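Local atomic coordinates of lipolytic enzyme, G-D-S-L family (Bacteroides thetaiotaomicron, PDB entry 7BR2), a protein that metabolizes the drug diltiazem in a gut bacterium, as a serine esterase of the SGNH (GDSL) hydrolase family. Residues K115-M120 and I163-E168; K122-K125 and R131-M134; M353-Y358 and D428-K433; F38-Y43 and P51-N56; G375-K380 and D409-M414. One frame throughout, in Å; residues are numbered along the deposited sequence.

Interaction 1 of 5, residues K115-M120 and I163-E168; sequences KNFQQM and IEYQRE
Phe117 and Tyr165 meet between two helices, 102-125 and 155-173, that run side by side in the alpha/beta/alpha sandwich of the SGNH hydrolases. One side of the phenylalanine makes the approach, with Phe117 CD2 3.8 Å from Tyr165 CE1, and the two ring planes stand at 84°. A different part of the same phenyl ring lies near Gln166, where Phe117 CE1 is 4.2 Å from Gln166 CG. Beyond the ring, Tyr165 OH is 3.6 Å from Gln118 CG. The axes of the two segments, 115-120 and 163-168, come within 11.5 Å and are inclined by 29°, a wide spacing that long aromatic side chains can bridge. In Phe117 the ring carbon CG is anti to the backbone N (chi1 173°), which sends the ring across the gap. Phenylalanine suits this buried spot, where its ring also meets that of Phe87 almost in parallel. Tyrosine suits its place because its ring rests on Tyr110 and Ile114 while the polar OH lies at the more open side, beside the CH2 of Gln118. Gln166 is tied inward by a weak hydrogen bond from NE2 to Val85 O. Within 163-168, Arg167 NE meets Glu164 OE2 on its syn side at 2.6 Å, a salt bridge.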
# COMPACT_ATOMS: atom_id res chain seq x y z
N LYS A 115 -13.06 2.04 24.55
CA LYS A 115 -13.07 3.25 25.37
C LYS A 115 -12.12 4.29 24.77
O LYS A 115 -12.48 5.47 24.64
CB LYS A 115 -12.70 2.89 26.82
CG LYS A 115 -12.76 4.07 27.81
CD LYS A 115 -12.02 3.78 29.11
CE LYS A 115 -11.78 5.05 29.91
NZ LYS A 115 -12.77 5.17 31.01
N ASN A 116 -10.92 3.87 24.38
CA ASN A 116 -10.00 4.83 23.76
C ASN A 116 -10.49 5.28 22.38
O ASN A 116 -10.43 6.48 22.03
CB ASN A 116 -8.60 4.23 23.68
CG ASN A 116 -8.01 4.04 25.04
OD1 ASN A 116 -8.04 4.96 25.87
ND2 ASN A 116 -7.50 2.84 25.31
N PHE A 117 -11.00 4.33 21.59
CA PHE A 117 -11.51 4.67 20.27
C PHE A 117 -12.59 5.74 20.36
O PHE A 117 -12.70 6.56 19.45
CB PHE A 117 -12.07 3.45 19.55
CG PHE A 117 -12.77 3.78 18.25
CD1 PHE A 117 -12.03 3.98 17.09
CD2 PHE A 117 -14.15 3.90 18.19
CE1 PHE A 117 -12.66 4.28 15.90
CE2 PHE A 117 -14.78 4.21 16.99
CZ PHE A 117 -14.03 4.40 15.84
N GLN A 118 -13.39 5.74 21.43
CA GLN A 118 -14.47 6.71 21.55
C GLN A 118 -13.92 8.13 21.71
O GLN A 118 -14.51 9.09 21.20
CB GLN A 118 -15.37 6.35 22.74
CG GLN A 118 -16.36 5.19 22.46
CD GLN A 118 -17.15 4.75 23.69
OE1 GLN A 118 -16.69 3.92 24.48
NE2 GLN A 118 -18.35 5.30 23.85
N GLN A 119 -12.80 8.27 22.42
CA GLN A 119 -12.11 9.56 22.45
C GLN A 119 -11.75 10.00 21.04
O GLN A 119 -12.05 11.12 20.61
CB GLN A 119 -10.86 9.42 23.32
CG GLN A 119 -11.11 9.14 24.81
CD GLN A 119 -11.95 10.22 25.47
OE1 GLN A 119 -13.17 10.11 25.56
NE2 GLN A 119 -11.29 11.28 25.90
N MET A 120 -11.14 9.09 20.28
CA MET A 120 -10.80 9.43 18.90
C MET A 120 -12.05 9.77 18.09
O MET A 120 -12.06 10.76 17.34
CB MET A 120 -10.05 8.27 18.24
CG MET A 120 -8.73 7.91 18.89
SD MET A 120 -7.90 6.69 17.87
CE MET A 120 -7.09 7.80 16.77
N ILE A 163 -13.07 -4.41 15.20
CA ILE A 163 -13.40 -3.99 13.84
C ILE A 163 -14.90 -3.82 13.66
O ILE A 163 -15.35 -2.91 12.97
CB ILE A 163 -12.81 -4.98 12.83
CG1 ILE A 163 -11.28 -4.94 12.93
CG2 ILE A 163 -13.28 -4.64 11.43
CD1 ILE A 163 -10.55 -5.89 12.04
N GLU A 164 -15.71 -4.67 14.31
CA GLU A 164 -17.16 -4.49 14.24
C GLU A 164 -17.60 -3.22 14.95
O GLU A 164 -18.51 -2.53 14.48
CB GLU A 164 -17.88 -5.71 14.83
CG GLU A 164 -18.44 -6.69 13.79
CD GLU A 164 -19.22 -5.99 12.66
OE1 GLU A 164 -20.29 -5.39 12.94
OE2 GLU A 164 -18.79 -6.05 11.48
N TYR A 165 -16.96 -2.89 16.07
CA TYR A 165 -17.25 -1.61 16.70
C TYR A 165 -16.91 -0.45 15.75
O TYR A 165 -17.67 0.53 15.65
CB TYR A 165 -16.51 -1.46 18.01
CG TYR A 165 -17.07 -0.33 18.84
CD1 TYR A 165 -16.70 0.99 18.58
CD2 TYR A 165 -17.99 -0.57 19.84
CE1 TYR A 165 -17.23 2.04 19.31
CE2 TYR A 165 -18.52 0.47 20.59
CZ TYR A 165 -18.14 1.77 20.31
OH TYR A 165 -18.66 2.81 21.05
N GLN A 166 -15.79 -0.57 15.03
CA GLN A 166 -15.46 0.43 14.01
C GLN A 166 -16.55 0.53 12.95
O GLN A 166 -16.98 1.63 12.60
CB GLN A 166 -14.13 0.08 13.35
CG GLN A 166 -12.90 0.48 14.09
CD GLN A 166 -11.66 0.16 13.31
OE1 GLN A 166 -11.24 -1.00 13.25
NE2 GLN A 166 -11.08 1.17 12.67
N ARG A 167 -16.98 -0.62 12.42
CA ARG A 167 -17.99 -0.63 11.35
C ARG A 167 -19.26 0.08 11.79
O ARG A 167 -19.80 0.93 11.07
CB ARG A 167 -18.28 -2.07 10.91
CG ARG A 167 -19.20 -2.21 9.68
CD ARG A 167 -19.79 -3.64 9.51
NE ARG A 167 -18.79 -4.70 9.28
CZ ARG A 167 -18.33 -5.07 8.08
NH1 ARG A 167 -18.76 -4.48 6.97
NH2 ARG A 167 -17.42 -6.05 7.98
N GLU A 168 -19.73 -0.22 13.00
CA GLU A 168 -20.98 0.38 13.45
C GLU A 168 -20.82 1.86 13.77
O GLU A 168 -21.74 2.64 13.50
CB GLU A 168 -21.51 -0.39 14.67
CG GLU A 168 -21.72 -1.86 14.33
CD GLU A 168 -21.96 -2.75 15.54
OE1 GLU A 168 -22.00 -2.23 16.68
OE2 GLU A 168 -22.11 -3.98 15.33

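Interaction 2 of 5, residues K122-K125 and R131-M134; sequences KRFK and RIVM
Phe124 lies opposite Ile132 where helix 102-125 passes over strand 131-136, and their CA atoms, 7.2 Å apart, are the nearest pair between residues 122-125 and 131-134. The strand is extended, and its alternation turns Ile132 toward the helix while Val133 packs on Met84 of the neighbouring strand. No hydrogen bond joins the two segments, so side chains alone make the contact. Ile132, a branched residue well suited to a strand, reaches it with its longer branch: CG1 is anti to the carbonyl carbon (chi1 -54°) and a further bend at chi2 brings Ile132 CD1 to 4.0 Å from Phe124 CB. The same methyl is 4.2 Å from Phe124 CG, touching the root of the ring, and the two side chains cross at about a right angle. The arrangement belongs to a beta-alpha-beta crossover, in which strand 82-85, helix 102-125 and strand 131-136 follow in order and the two parallel strands are neighbours in the central sheet. The broad, flat ring of Phe124 accordingly spans both strands, resting also on Leu83 and Val85. Met134, two residues beyond Ile132, starts off at an angle to the helix, but its flexible chain bends at chi2 and chi3 and swings the terminal methyl back. Met134 CE comes 4.1 Å from Phe124 CD2, farther along the ring than the isoleucine methyl. Trp175 adds to the packing around Phe124 and Ile132.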
# COMPACT_ATOMS: atom_id res chain seq x y z
N LYS A 122 -14.97 10.95 18.98
CA LYS A 122 -15.37 12.31 19.29
C LYS A 122 -14.50 13.32 18.54
O LYS A 122 -15.02 14.29 17.98
CB LYS A 122 -15.30 12.54 20.80
CG LYS A 122 -15.56 13.99 21.15
CD LYS A 122 -15.86 14.20 22.63
CE LYS A 122 -16.52 15.58 22.83
NZ LYS A 122 -15.69 16.70 22.28
N ARG A 123 -13.18 13.10 18.50
CA ARG A 123 -12.33 14.05 17.77
C ARG A 123 -12.68 14.07 16.28
O ARG A 123 -12.74 15.13 15.66
CB ARG A 123 -10.84 13.76 17.95
CG ARG A 123 -10.36 13.66 19.37
CD ARG A 123 -10.32 15.03 20.08
NE ARG A 123 -9.90 16.16 19.24
CZ ARG A 123 -8.64 16.60 19.15
NH1 ARG A 123 -8.36 17.65 18.38
NH2 ARG A 123 -7.67 15.99 19.82
N PHE A 124 -12.89 12.89 15.69
CA PHE A 124 -13.17 12.81 14.26
C PHE A 124 -14.48 13.49 13.91
O PHE A 124 -14.60 14.12 12.86
CB PHE A 124 -13.17 11.34 13.82
CG PHE A 124 -11.85 10.63 14.04
CD1 PHE A 124 -10.65 11.35 14.08
CD2 PHE A 124 -11.81 9.27 14.25
CE1 PHE A 124 -9.44 10.70 14.28
CE2 PHE A 124 -10.60 8.60 14.46
CZ PHE A 124 -9.41 9.32 14.47
N LYS A 125 -15.49 13.37 14.78
CA LYS A 125 -16.78 14.00 14.50
C LYS A 125 -16.67 15.52 14.43
O LYS A 125 -17.47 16.17 13.75
CB LYS A 125 -17.79 13.57 15.56
CG LYS A 125 -18.01 12.06 15.52
CD LYS A 125 -19.33 11.59 16.03
CE LYS A 125 -19.90 12.39 17.15
NZ LYS A 125 -21.14 11.68 17.57
N ARG A 131 -12.61 13.66 5.30
CA ARG A 131 -13.28 12.39 5.11
C ARG A 131 -12.64 11.31 6.00
O ARG A 131 -11.43 11.07 5.91
CB ARG A 131 -13.21 11.99 3.64
CG ARG A 131 -13.90 10.68 3.32
CD ARG A 131 -14.37 10.63 1.87
NE ARG A 131 -13.32 10.75 0.86
CZ ARG A 131 -12.75 9.71 0.24
NH1 ARG A 131 -13.11 8.47 0.55
NH2 ARG A 131 -11.81 9.92 -0.68
N ILE A 132 -13.46 10.66 6.82
CA ILE A 132 -13.00 9.63 7.76
C ILE A 132 -13.27 8.25 7.16
O ILE A 132 -14.38 7.97 6.69
CB ILE A 132 -13.68 9.78 9.13
CG1 ILE A 132 -13.50 11.19 9.68
CG2 ILE A 132 -13.10 8.80 10.13
CD1 ILE A 132 -12.05 11.55 9.96
N VAL A 133 -12.25 7.39 7.16
CA VAL A 133 -12.37 6.04 6.62
C VAL A 133 -11.90 5.04 7.68
O VAL A 133 -10.69 4.91 7.93
CB VAL A 133 -11.57 5.86 5.32
CG1 VAL A 133 -11.72 4.45 4.79
CG2 VAL A 133 -12.03 6.89 4.27
N MET A 134 -12.84 4.30 8.27
CA MET A 134 -12.47 3.21 9.17
C MET A 134 -11.95 2.06 8.33
O MET A 134 -12.61 1.63 7.38
CB MET A 134 -13.68 2.77 9.99
CG MET A 134 -14.20 3.82 10.97
SD MET A 134 -13.07 4.14 12.32
CE MET A 134 -12.77 5.90 12.14

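Interaction 3 of 5, residues M353-Y358 and D428-K433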
# COMPACT_ATOMS: atom_id res chain seq x y z
N MET A 353 8.78 3.46 -9.28
CA MET A 353 8.69 2.59 -8.11
C MET A 353 9.90 2.76 -7.21
O MET A 353 9.77 2.80 -5.98
CB MET A 353 8.56 1.12 -8.56
CG MET A 353 8.61 0.09 -7.45
SD MET A 353 8.89 -1.61 -8.07
CE MET A 353 10.67 -1.66 -8.29
N HIS A 354 11.09 2.83 -7.80
CA HIS A 354 12.31 3.00 -7.02
C HIS A 354 12.35 4.37 -6.35
O HIS A 354 12.72 4.48 -5.17
CB HIS A 354 13.54 2.82 -7.92
CG HIS A 354 13.75 1.41 -8.39
ND1 HIS A 354 13.71 0.33 -7.53
CD2 HIS A 354 14.03 0.92 -9.62
CE1 HIS A 354 13.95 -0.78 -8.22
NE2 HIS A 354 14.14 -0.44 -9.49
N LEU A 355 11.99 5.43 -7.09
CA LEU A 355 11.88 6.75 -6.48
C LEU A 355 10.95 6.73 -5.28
O LEU A 355 11.26 7.31 -4.22
CB LEU A 355 11.39 7.76 -7.53
CG LEU A 355 12.41 8.08 -8.63
CD1 LEU A 355 11.76 8.80 -9.80
CD2 LEU A 355 13.57 8.91 -8.08
N ASN A 356 9.80 6.04 -5.42
CA ASN A 356 8.81 5.99 -4.36
C ASN A 356 9.34 5.24 -3.14
O ASN A 356 9.02 5.60 -2.01
CB ASN A 356 7.54 5.34 -4.88
CG ASN A 356 6.44 5.31 -3.84
OD1 ASN A 356 6.08 6.34 -3.27
ND2 ASN A 356 5.90 4.11 -3.57
N GLU A 357 10.15 4.20 -3.36
CA GLU A 357 10.74 3.47 -2.24
C GLU A 357 11.78 4.31 -1.49
O GLU A 357 11.81 4.33 -0.24
CB GLU A 357 11.33 2.15 -2.75
CG GLU A 357 12.23 1.39 -1.79
CD GLU A 357 11.51 0.77 -0.61
OE1 GLU A 357 10.26 0.60 -0.68
OE2 GLU A 357 12.19 0.46 0.40
N TYR A 358 12.63 5.04 -2.23
CA TYR A 358 13.54 6.01 -1.58
C TYR A 358 12.76 6.97 -0.69
O TYR A 358 13.13 7.25 0.46
CB TYR A 358 14.29 6.82 -2.64
CG TYR A 358 15.44 6.15 -3.35
CD1 TYR A 358 16.46 5.52 -2.64
CD2 TYR A 358 15.54 6.19 -4.73
CE1 TYR A 358 17.52 4.93 -3.29
CE2 TYR A 358 16.61 5.58 -5.39
CZ TYR A 358 17.59 4.96 -4.66
OH TYR A 358 18.65 4.35 -5.29
N ASP A 428 10.21 15.82 -1.19
CA ASP A 428 9.56 16.58 -2.25
C ASP A 428 10.34 16.51 -3.56
O ASP A 428 9.73 16.52 -4.63
CB ASP A 428 9.38 18.04 -1.83
CG ASP A 428 8.22 18.24 -0.87
OD1 ASP A 428 7.27 17.42 -0.89
OD2 ASP A 428 8.29 19.19 -0.06
N VAL A 429 11.67 16.43 -3.49
CA VAL A 429 12.45 16.21 -4.70
C VAL A 429 12.00 14.93 -5.38
O VAL A 429 11.77 14.89 -6.59
CB VAL A 429 13.95 16.15 -4.37
CG1 VAL A 429 14.69 15.40 -5.48
CG2 VAL A 429 14.51 17.54 -4.20
N LEU A 430 11.87 13.87 -4.59
CA LEU A 430 11.49 12.57 -5.14
C LEU A 430 10.07 12.60 -5.69
O LEU A 430 9.80 12.07 -6.78
CB LEU A 430 11.63 11.49 -4.08
CG LEU A 430 13.05 11.28 -3.59
CD1 LEU A 430 13.07 10.41 -2.35
CD2 LEU A 430 13.89 10.65 -4.71
N ILE A 431 9.14 13.20 -4.94
CA ILE A 431 7.74 13.26 -5.37
C ILE A 431 7.61 14.08 -6.65
O ILE A 431 6.83 13.73 -7.55
CB ILE A 431 6.87 13.81 -4.22
CG1 ILE A 431 6.97 12.87 -3.01
CG2 ILE A 431 5.42 13.96 -4.65
CD1 ILE A 431 6.49 13.46 -1.68
N SER A 432 8.32 15.21 -6.74
CA SER A 432 8.30 16.00 -7.96
C SER A 432 8.87 15.22 -9.13
O SER A 432 8.33 15.29 -10.24
CB SER A 432 9.06 17.32 -7.79
OG SER A 432 8.42 18.12 -6.82
N LYS A 433 9.97 14.50 -8.92
CA LYS A 433 10.50 13.71 -10.03
C LYS A 433 9.46 12.70 -10.50
O LYS A 433 9.22 12.57 -11.71
CB LYS A 433 11.79 13.02 -9.60
CG LYS A 433 12.66 12.57 -10.78
CD LYS A 433 12.89 13.74 -11.72
CE LYS A 433 14.32 13.78 -12.20
NZ LYS A 433 14.63 15.01 -12.97
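Leu355 and Leu430 adopt the same rotamer: CG lies anti to the carbonyl carbon (chi1 -70° and -64°) and CD1 continues anti to CA. Each leucine thus extends its forked end toward the other helix, and one methyl of each fork meets, Leu355 CD2 lying 3.8 Å from Leu430 CD2. The second branches find different neighbours. Leu430 CD1 is 3.8 Å from Tyr358 CB, at the base of a side chain whose ring then leads away. Leu355 CD1 lies 4.0 Å from Lys433 CG, so that lysine lends its aliphatic part while its amine pairs with Glu436. Such mixed residues suit a surface seam, with leucines along the middle and polar ends pointing outward. The CA atoms of Leu355 and Leu430 are 6.0 Å apart, and the axes of the two segments approach to 9.2 Å. Ile434 and Ile437 beside Leu355, and Leu362 beside Leu430, extend the apolar line. The 161° between the directions of 353-358 and 428-433 is that of an antiparallel helix pair, formed here by helices 344-377 and 417-437.

Interaction 4 of 5, residues F38-Y43 and P51-N56; sequences FIWLYY and PIRVFN
One face of the Trp40 indole lies over Arg53 and Val54 of the strand. Over its five-membered ring Val54 CG2 makes a CH-pi contact, 4.0 Å from the centroid and 27° off the normal, while Arg53 CA sits 3.5 Å above the Trp40 ring plane nearer the rim. Ile52 lies beside the indole nitrogen, its CG1 3.6 Å from Trp40 NE1. With CG1 between the backbone N and the carbonyl carbon (chi1 67°), Ile52 also carries its terminal methyl over Tyr43, and CD1 stands 4.1 Å from that ring's centroid in a second CH-pi contact. The broad indole suits the buried face over Arg53 and Val54, and its N-H is satisfied by Tyr435 OH. With an alanine at Trp40, Val54 and the Arg53 backbone would probably lose their cover, and Tyr435 its indole partner. Strand 53-58 is the outermost of the parallel sheet, and helix 35-46 joins it to adjacent strand 21-26: a beta-alpha-beta crossover of the SGNH hydrolase fold.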
# COMPACT_ATOMS: atom_id res chain seq x y z
N PHE A 38 2.43 1.43 -1.51
CA PHE A 38 1.97 0.70 -2.69
C PHE A 38 0.69 1.34 -3.25
O PHE A 38 0.51 1.42 -4.47
CB PHE A 38 1.74 -0.77 -2.31
CG PHE A 38 3.00 -1.51 -1.92
CD1 PHE A 38 4.25 -1.05 -2.32
CD2 PHE A 38 2.93 -2.68 -1.16
CE1 PHE A 38 5.41 -1.74 -1.97
CE2 PHE A 38 4.09 -3.37 -0.79
CZ PHE A 38 5.33 -2.90 -1.21
N ILE A 39 -0.18 1.82 -2.37
CA ILE A 39 -1.39 2.53 -2.81
C ILE A 39 -1.03 3.82 -3.54
O ILE A 39 -1.58 4.14 -4.61
CB ILE A 39 -2.32 2.80 -1.61
CG1 ILE A 39 -2.89 1.50 -1.04
CG2 ILE A 39 -3.44 3.72 -2.02
CD1 ILE A 39 -3.59 1.68 0.34
N TRP A 40 -0.12 4.61 -2.95
CA TRP A 40 0.33 5.82 -3.64
C TRP A 40 0.96 5.46 -4.98
O TRP A 40 0.73 6.16 -5.97
CB TRP A 40 1.31 6.60 -2.75
CG TRP A 40 1.46 8.06 -3.12
CD1 TRP A 40 0.88 8.71 -4.18
CD2 TRP A 40 2.26 9.04 -2.44
NE1 TRP A 40 1.26 10.03 -4.19
CE2 TRP A 40 2.11 10.26 -3.13
CE3 TRP A 40 3.09 9.01 -1.31
CZ2 TRP A 40 2.76 11.44 -2.73
CZ3 TRP A 40 3.73 10.17 -0.91
CH2 TRP A 40 3.56 11.37 -1.62
N LEU A 41 1.74 4.38 -5.03
CA LEU A 41 2.33 3.94 -6.30
C LEU A 41 1.26 3.69 -7.35
O LEU A 41 1.42 4.02 -8.54
CB LEU A 41 3.16 2.67 -6.06
CG LEU A 41 3.89 2.08 -7.26
CD1 LEU A 41 4.82 3.11 -7.85
CD2 LEU A 41 4.69 0.82 -6.84
N TYR A 42 0.15 3.07 -6.95
CA TYR A 42 -0.96 2.91 -7.88
C TYR A 42 -1.43 4.26 -8.40
O TYR A 42 -1.59 4.46 -9.61
CB TYR A 42 -2.12 2.18 -7.21
CG TYR A 42 -3.28 1.96 -8.16
CD1 TYR A 42 -3.32 0.84 -8.97
CD2 TYR A 42 -4.33 2.86 -8.22
CE1 TYR A 42 -4.38 0.63 -9.84
CE2 TYR A 42 -5.40 2.66 -9.08
CZ TYR A 42 -5.42 1.54 -9.88
OH TYR A 42 -6.47 1.32 -10.74
N TYR A 43 -1.68 5.22 -7.50
CA TYR A 43 -2.17 6.51 -7.99
C TYR A 43 -1.13 7.24 -8.84
O TYR A 43 -1.49 7.95 -9.77
CB TYR A 43 -2.58 7.41 -6.82
CG TYR A 43 -3.94 7.12 -6.26
CD1 TYR A 43 -4.15 6.07 -5.38
CD2 TYR A 43 -5.04 7.87 -6.65
CE1 TYR A 43 -5.42 5.80 -4.88
CE2 TYR A 43 -6.30 7.61 -6.17
CZ TYR A 43 -6.49 6.58 -5.28
OH TYR A 43 -7.76 6.33 -4.79
N PRO A 51 -2.12 14.53 -9.12
CA PRO A 51 -1.22 14.40 -7.97
C PRO A 51 -1.98 14.38 -6.66
O PRO A 51 -2.93 15.15 -6.45
CB PRO A 51 -0.31 15.63 -8.07
CG PRO A 51 -1.09 16.61 -8.86
CD PRO A 51 -1.91 15.80 -9.84
N ILE A 52 -1.56 13.48 -5.78
CA ILE A 52 -2.07 13.38 -4.43
C ILE A 52 -0.86 13.25 -3.50
O ILE A 52 0.28 13.13 -3.95
CB ILE A 52 -3.01 12.17 -4.25
CG1 ILE A 52 -2.22 10.87 -4.40
CG2 ILE A 52 -4.13 12.22 -5.29
CD1 ILE A 52 -2.91 9.67 -3.84
N ARG A 53 -1.14 13.19 -2.20
CA ARG A 53 -0.11 12.98 -1.18
C ARG A 53 -0.64 11.99 -0.16
O ARG A 53 -1.75 12.16 0.35
CB ARG A 53 0.28 14.29 -0.48
CG ARG A 53 1.39 15.01 -1.20
CD ARG A 53 1.61 16.43 -0.66
NE ARG A 53 2.56 17.13 -1.52
CZ ARG A 53 3.87 17.00 -1.43
NH1 ARG A 53 4.41 16.21 -0.50
NH2 ARG A 53 4.65 17.66 -2.27
N VAL A 54 0.13 10.93 0.06
CA VAL A 54 -0.14 9.93 1.09
C VAL A 54 0.86 10.11 2.23
O VAL A 54 2.03 10.43 2.00
CB VAL A 54 -0.06 8.53 0.47
CG1 VAL A 54 -0.25 7.44 1.52
CG2 VAL A 54 -1.12 8.42 -0.62
N PHE A 55 0.38 9.91 3.46
CA PHE A 55 1.19 10.06 4.67
C PHE A 55 1.11 8.78 5.48
O PHE A 55 0.02 8.27 5.75
CB PHE A 55 0.72 11.25 5.52
CG PHE A 55 0.85 12.58 4.84
CD1 PHE A 55 -0.13 13.02 3.95
CD2 PHE A 55 1.96 13.39 5.07
CE1 PHE A 55 -0.01 14.25 3.31
CE2 PHE A 55 2.08 14.62 4.44
CZ PHE A 55 1.09 15.05 3.56
N ASN A 56 2.27 8.27 5.85
CA ASN A 56 2.39 7.25 6.88
C ASN A 56 2.14 7.88 8.26
O ASN A 56 2.89 8.76 8.69
CB ASN A 56 3.78 6.65 6.80
CG ASN A 56 4.02 5.53 7.79
OD1 ASN A 56 3.25 5.33 8.74
ND2 ASN A 56 5.13 4.81 7.60

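Interaction 5 of 5, residues G375-K380 and D409-M414; sequences GFFQQK and DLYSKM
One face of the Tyr411 ring receives Phe377 CE2, which stands 3.4 Å above its plane toward the rim; a face of Phe377 in turn takes Phe376 CD2, 3.6 Å above its centre. Phe377 CE1 lies at the edge of the Phe376 ring, in its plane. Phe377 and Tyr411 join the end of helix 344-377, which has a wider pi-type turn at 375-377, to the short helix 408-414. The backbones are far apart, 11.1 Å between the CA atoms of Phe377 and Tyr411, so long side chains coming from opposite directions must bridge them. The Phe377 and Tyr411 ring planes are 40° apart, an oblique pairing, with centroids 4.8 Å apart. Met394 of helix 388-397 touches both rings, and Tyr411 OH has a weak hydrogen bond with Asn386, which suits tyrosine to a buried place with a polar neighbour. Replacing Tyr411 by an alanine would probably open a gap beside Phe377 and deprive Asn386 of that weak bond. Within 409-414, Asp409 O accepts two donors, Ser412 OG at 2.8 Å and Lys413 N at 3.1 Å.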
# COMPACT_ATOMS: atom_id res chain seq x y z
N GLY A 375 6.23 8.64 21.91
CA GLY A 375 6.52 7.48 22.72
C GLY A 375 7.49 7.73 23.86
O GLY A 375 7.64 6.85 24.70
N PHE A 376 8.15 8.90 23.91
CA PHE A 376 9.00 9.21 25.05
C PHE A 376 8.83 10.64 25.56
O PHE A 376 8.53 10.85 26.74
CB PHE A 376 10.48 8.94 24.74
CG PHE A 376 11.40 9.37 25.82
CD1 PHE A 376 11.50 8.64 27.00
CD2 PHE A 376 12.17 10.52 25.69
CE1 PHE A 376 12.35 9.03 28.01
CE2 PHE A 376 13.03 10.91 26.70
CZ PHE A 376 13.12 10.17 27.87
N PHE A 377 9.02 11.64 24.69
CA PHE A 377 9.12 13.02 25.18
C PHE A 377 7.80 13.57 25.70
O PHE A 377 7.81 14.36 26.64
CB PHE A 377 9.68 13.94 24.08
CG PHE A 377 11.15 13.81 23.91
CD1 PHE A 377 12.00 14.12 24.96
CD2 PHE A 377 11.70 13.37 22.71
CE1 PHE A 377 13.37 13.99 24.82
CE2 PHE A 377 13.08 13.24 22.57
CZ PHE A 377 13.91 13.55 23.63
N GLN A 378 6.67 13.15 25.12
CA GLN A 378 5.38 13.65 25.58
C GLN A 378 5.15 13.33 27.06
O GLN A 378 4.66 14.17 27.82
CB GLN A 378 4.25 13.05 24.75
CG GLN A 378 2.89 13.64 25.05
CD GLN A 378 1.80 13.12 24.13
OE1 GLN A 378 1.85 11.97 23.69
NE2 GLN A 378 0.81 13.96 23.82
N GLN A 379 5.49 12.12 27.49
CA GLN A 379 5.28 11.76 28.88
C GLN A 379 6.21 12.53 29.81
O GLN A 379 5.92 12.62 31.01
CB GLN A 379 5.47 10.26 29.06
CG GLN A 379 4.38 9.35 28.42
CD GLN A 379 4.14 9.58 26.91
OE1 GLN A 379 3.04 10.01 26.50
NE2 GLN A 379 5.19 9.35 26.09
N LYS A 380 7.28 13.11 29.28
CA LYS A 380 8.20 13.91 30.07
C LYS A 380 7.92 15.40 29.98
O LYS A 380 8.72 16.20 30.48
CB LYS A 380 9.65 13.64 29.66
CG LYS A 380 10.05 12.18 29.78
CD LYS A 380 10.22 11.82 31.26
CE LYS A 380 10.91 10.48 31.43
NZ LYS A 380 9.90 9.38 31.44
N ASP A 409 20.87 8.64 18.16
CA ASP A 409 21.59 9.25 17.05
C ASP A 409 20.61 9.92 16.07
O ASP A 409 20.74 11.10 15.70
CB ASP A 409 22.45 8.19 16.36
CG ASP A 409 23.30 8.77 15.25
OD1 ASP A 409 23.94 9.81 15.48
OD2 ASP A 409 23.35 8.18 14.14
N LEU A 410 19.58 9.16 15.67
CA LEU A 410 18.56 9.71 14.80
C LEU A 410 17.91 10.93 15.43
O LEU A 410 17.68 11.93 14.75
CB LEU A 410 17.51 8.64 14.46
CG LEU A 410 16.38 9.07 13.51
CD1 LEU A 410 16.02 7.93 12.54
CD2 LEU A 410 15.13 9.57 14.25
N TYR A 411 17.62 10.88 16.74
CA TYR A 411 16.96 12.04 17.34
C TYR A 411 17.89 13.25 17.36
O TYR A 411 17.43 14.39 17.21
CB TYR A 411 16.45 11.74 18.75
CG TYR A 411 15.83 12.98 19.35
CD1 TYR A 411 14.57 13.40 18.97
CD2 TYR A 411 16.52 13.76 20.28
CE1 TYR A 411 14.00 14.55 19.49
CE2 TYR A 411 15.96 14.91 20.83
CZ TYR A 411 14.70 15.31 20.42
OH TYR A 411 14.13 16.44 20.95
N SER A 412 19.19 13.03 17.58
CA SER A 412 20.14 14.14 17.61
C SER A 412 20.22 14.82 16.25
O SER A 412 20.51 16.02 16.17
CB SER A 412 21.52 13.65 18.07
OG SER A 412 22.25 12.96 17.07
N LYS A 413 19.92 14.08 15.18
CA LYS A 413 19.78 14.74 13.88
C LYS A 413 18.39 15.37 13.70
O LYS A 413 18.26 16.54 13.33
CB LYS A 413 20.05 13.74 12.75
CG LYS A 413 21.31 12.90 12.96
CD LYS A 413 21.43 11.80 11.91
CE LYS A 413 22.37 10.67 12.34
NZ LYS A 413 22.04 9.37 11.66
N MET A 414 17.33 14.61 13.93
CA MET A 414 16.00 15.06 13.53
C MET A 414 15.40 16.09 14.47
O MET A 414 14.40 16.72 14.10
CB MET A 414 15.07 13.85 13.39
CG MET A 414 15.41 12.96 12.21
SD MET A 414 15.05 13.77 10.60
CE MET A 414 13.29 13.41 10.46

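How the interactions relate
Interactions 1 and 2 share helix 102-125 and touch: Met134 SD lies 3.6 Å from Phe117 CE1, carrying the packing from helix pair to sheet. Interaction 4 packs a helix on the edge strand of that same sheet, with centres about 20 Å from interaction 2. Interactions 3 and 4 also meet, through a salt bridge of 3.0 Å between Asp428 OD1 and Arg53 NH2 and through Ile431 CD1, 3.6 Å from Trp40 CH2; this fastens the antiparallel helices to the hydrolase fold. Interaction 5 shares helix 344-377 with interaction 3, their centres about 27 Å apart. Ser28, His207 and Asp204 probably form the catalytic triad; Ser28 follows strand 21-26, the neighbour of the strand in interaction 4.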